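Local coordinates for 336aa long hypothetical dTDP-glucose 4,6-dehydratase (Pyrococcus horikoshii, PDB 2HUN), which probably converts dTDP-glucose to its 4-keto-6-deoxy sugar as a 4,6-dehydratase, and binds NAD in a Rossmann-fold domain, at residues Ile256-Leu260 with Phe300-Lys305. Residues are numbered along the deposited sequence; the frame is centred on the assembly and turned at random.
Sequences IILRL and FDEGIK
Leu260 points at the facing helix and packs CD1 against Ile304, 3.5 Å from Ile304 CG2. The same methyl touches the backbone O of Asp301, which already accepts the helical bond from Lys305 N. CD2, the other branch, meets Lys305 NZ and Asp301 OD2. Ile304 also takes CG1 of Ile257 on its CG2, 4.0 Å away. With CG2 anti to the backbone N, Ile304 points this methyl at the facing helix and lays CG1 over one face of the Phe300 ring, toward its rim. Ile256 comes to the edge of that ring, its CD1 3.8 Å from Phe300 CE2.

A salt bridge closes the outer side. Arg259 approaches end-on, and NH1 and NH2 each bond Asp301 OD2 at 3.0 Å. Both come from the syn side and from one face of the carboxylate, about 20° out of its plane. The bond from NH2 to Asp301 OD1 is weak. Extended through chi1 and chi2, the arginine chain bends at chi3 (64°), and this brings its end to the acid. An alanine in place of Asp301 would probably leave the Arg259 guanidinium without this carboxylate and free to swing.

The axes of segments 256-260 and 300-305 come within 10.0 Å and cross at -65°. This is plain helix packing, with the side chain of Phe300 about 12 Å from the bound NAD. Ile257 and Ile304 also rest on helix 191-200, through Ile196 and Ile192 respectively. Phe300 meets the ring of Tyr182 in strand 172-182, and both Ile256 and Phe300 touch Lys248 of strand 247-248.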
ATOM      1  N   ILE A 256      21.473 -17.229 -24.780  1.00 35.51           N
ATOM      2  CA  ILE A 256      22.219 -17.992 -23.786  1.00 33.64           C
ATOM      3  C   ILE A 256      21.622 -19.386 -23.584  1.00 32.45           C
ATOM      4  O   ILE A 256      22.353 -20.364 -23.428  1.00 33.49           O
ATOM      5  CB  ILE A 256      22.276 -17.216 -22.441  1.00 33.11           C
ATOM      6  CG1 ILE A 256      23.189 -15.996 -22.605  1.00 34.08           C
ATOM      7  CG2 ILE A 256      22.781 -18.118 -21.326  1.00 32.30           C
ATOM      8  CD1 ILE A 256      23.248 -15.088 -21.397  1.00 33.95           C
ATOM      9  N   ILE A 257      20.297 -19.480 -23.594  1.00 32.92           N
ATOM     10  CA  ILE A 257      19.631 -20.768 -23.427  1.00 32.17           C
ATOM     11  C   ILE A 257      20.019 -21.716 -24.563  1.00 33.38           C
ATOM     12  O   ILE A 257      20.334 -22.884 -24.336  1.00 33.62           O
ATOM     13  CB  ILE A 257      18.091 -20.604 -23.417  1.00 32.01           C
ATOM     14  CG1 ILE A 257      17.651 -19.922 -22.117  1.00 30.61           C
ATOM     15  CG2 ILE A 257      17.413 -21.968 -23.574  1.00 30.25           C
ATOM     16  CD1 ILE A 257      16.166 -19.645 -22.038  1.00 28.76           C
ATOM     17  N   LEU A 258      19.998 -21.206 -25.788  1.00 35.57           N
ATOM     18  CA  LEU A 258      20.342 -22.017 -26.950  1.00 37.28           C
ATOM     19  C   LEU A 258      21.787 -22.476 -26.880  1.00 38.09           C
ATOM     20  O   LEU A 258      22.085 -23.645 -27.127  1.00 39.58           O
ATOM     21  CB  LEU A 258      20.094 -21.226 -28.235  1.00 35.99           C
ATOM     22  CG  LEU A 258      18.635 -20.799 -28.404  1.00 36.95           C
ATOM     23  CD1 LEU A 258      18.457 -20.070 -29.718  1.00 38.73           C
ATOM     24  CD2 LEU A 258      17.735 -22.026 -28.344  1.00 38.66           C
ATOM     25  N   ARG A 259      22.686 -21.556 -26.545  1.00 38.87           N
ATOM     26  CA  ARG A 259      24.094 -21.901 -26.432  1.00 39.70           C
ATOM     27  C   ARG A 259      24.268 -23.023 -25.418  1.00 40.78           C
ATOM     28  O   ARG A 259      24.911 -24.032 -25.700  1.00 40.60           O
ATOM     29  CB  ARG A 259      24.917 -20.681 -25.994  1.00 40.32           C
ATOM     30  CG  ARG A 259      26.276 -21.044 -25.407  1.00 41.48           C
ATOM     31  CD  ARG A 259      27.177 -19.826 -25.249  1.00 42.85           C
ATOM     32  NE  ARG A 259      26.673 -18.843 -24.289  1.00 42.65           N
ATOM     33  CZ  ARG A 259      26.769 -18.960 -22.964  1.00 41.73           C
ATOM     34  NH1 ARG A 259      27.348 -20.022 -22.418  1.00 41.56           N
ATOM     35  NH2 ARG A 259      26.290 -18.001 -22.183  1.00 42.03           N
ATOM     36  N   LEU A 260      23.671 -22.846 -24.242  1.00 42.05           N
ATOM     37  CA  LEU A 260      23.783 -23.830 -23.172  1.00 42.84           C
ATOM     38  C   LEU A 260      23.077 -25.142 -23.475  1.00 42.93           C
ATOM     39  O   LEU A 260      23.289 -26.142 -22.788  1.00 42.76           O
ATOM     40  CB  LEU A 260      23.275 -23.233 -21.854  1.00 43.33           C
ATOM     41  CG  LEU A 260      24.158 -22.093 -21.328  1.00 44.43           C
ATOM     42  CD1 LEU A 260      23.531 -21.458 -20.095  1.00 43.91           C
ATOM     43  CD2 LEU A 260      25.543 -22.639 -21.005  1.00 44.00           C
ATOM     44  N   PHE A 300      24.198 -16.530 -13.898  1.00 30.98           N
ATOM     45  CA  PHE A 300      23.052 -16.731 -14.771  1.00 32.63           C
ATOM     46  C   PHE A 300      23.250 -18.013 -15.585  1.00 34.24           C
ATOM     47  O   PHE A 300      22.316 -18.803 -15.756  1.00 33.14           O
ATOM     48  CB  PHE A 300      22.877 -15.538 -15.710  1.00 31.65           C
ATOM     49  CG  PHE A 300      21.646 -15.622 -16.568  1.00 32.41           C
ATOM     50  CD1 PHE A 300      20.378 -15.619 -15.993  1.00 30.26           C
ATOM     51  CD2 PHE A 300      21.751 -15.719 -17.951  1.00 32.34           C
ATOM     52  CE1 PHE A 300      19.235 -15.710 -16.783  1.00 30.59           C
ATOM     53  CE2 PHE A 300      20.612 -15.811 -18.747  1.00 32.47           C
ATOM     54  CZ  PHE A 300      19.351 -15.805 -18.160  1.00 30.33           C
ATOM     55  N   ASP A 301      24.473 -18.214 -16.074  1.00 34.44           N
ATOM     56  CA  ASP A 301      24.812 -19.401 -16.860  1.00 36.26           C
ATOM     57  C   ASP A 301      24.599 -20.695 -16.085  1.00 36.42           C
ATOM     58  O   ASP A 301      24.068 -21.672 -16.619  1.00 35.91           O
ATOM     59  CB  ASP A 301      26.269 -19.331 -17.322  1.00 39.00           C
ATOM     60  CG  ASP A 301      26.427 -18.621 -18.651  1.00 40.02           C
ATOM     61  OD1 ASP A 301      25.902 -17.499 -18.801  1.00 42.94           O
ATOM     62  OD2 ASP A 301      27.084 -19.186 -19.546  1.00 43.22           O
ATOM     63  N   GLU A 302      25.026 -20.708 -14.827  1.00 35.83           N
ATOM     64  CA  GLU A 302      24.871 -21.896 -14.003  1.00 35.84           C
ATOM     65  C   GLU A 302      23.392 -22.152 -13.719  1.00 34.66           C
ATOM     66  O   GLU A 302      22.935 -23.292 -13.747  1.00 34.27           O
ATOM     67  CB  GLU A 302      25.644 -21.736 -12.688  1.00 37.21           C
ATOM     68  CG  GLU A 302      27.158 -21.644 -12.867  1.00 39.91           C
ATOM     69  CD  GLU A 302      27.892 -21.420 -11.558  1.00 40.66           C
ATOM     70  OE1 GLU A 302      27.554 -20.453 -10.849  1.00 41.24           O
ATOM     71  OE2 GLU A 302      28.809 -22.204 -11.236  1.00 44.68           O
ATOM     72  N   GLY A 303      22.647 -21.081 -13.464  1.00 34.18           N
ATOM     73  CA  GLY A 303      21.232 -21.218 -13.171  1.00 33.65           C
ATOM     74  C   GLY A 303      20.412 -21.683 -14.361  1.00 33.20           C
ATOM     75  O   GLY A 303      19.461 -22.450 -14.200  1.00 31.09           O
ATOM     76  N   ILE A 304      20.772 -21.203 -15.550  1.00 32.38           N
ATOM     77  CA  ILE A 304      20.071 -21.576 -16.777  1.00 33.13           C
ATOM     78  C   ILE A 304      20.386 -23.029 -17.123  1.00 33.39           C
ATOM     79  O   ILE A 304      19.513 -23.782 -17.550  1.00 34.37           O
ATOM     80  CB  ILE A 304      20.485 -20.653 -17.951  1.00 31.68           C
ATOM     81  CG1 ILE A 304      19.807 -19.290 -17.797  1.00 31.65           C
ATOM     82  CG2 ILE A 304      20.110 -21.282 -19.287  1.00 31.79           C
ATOM     83  CD1 ILE A 304      18.277 -19.349 -17.865  1.00 31.01           C
ATOM     84  N   LYS A 305      21.645 -23.409 -16.925  1.00 34.52           N
ATOM     85  CA  LYS A 305      22.106 -24.766 -17.186  1.00 35.58           C
ATOM     86  C   LYS A 305      21.341 -25.737 -16.284  1.00 35.34           C
ATOM     87  O   LYS A 305      20.883 -26.785 -16.734  1.00 35.69           O
ATOM     88  CB  LYS A 305      23.607 -24.864 -16.903  1.00 37.51           C
ATOM     89  CG  LYS A 305      24.243 -26.211 -17.212  1.00 41.28           C
ATOM     90  CD  LYS A 305      24.498 -26.388 -18.703  1.00 44.45           C
ATOM     91  CE  LYS A 305      25.980 -26.643 -18.993  1.00 45.98           C
ATOM     92  NZ  LYS A 305      26.860 -25.463 -18.710  1.00 46.18           N
TER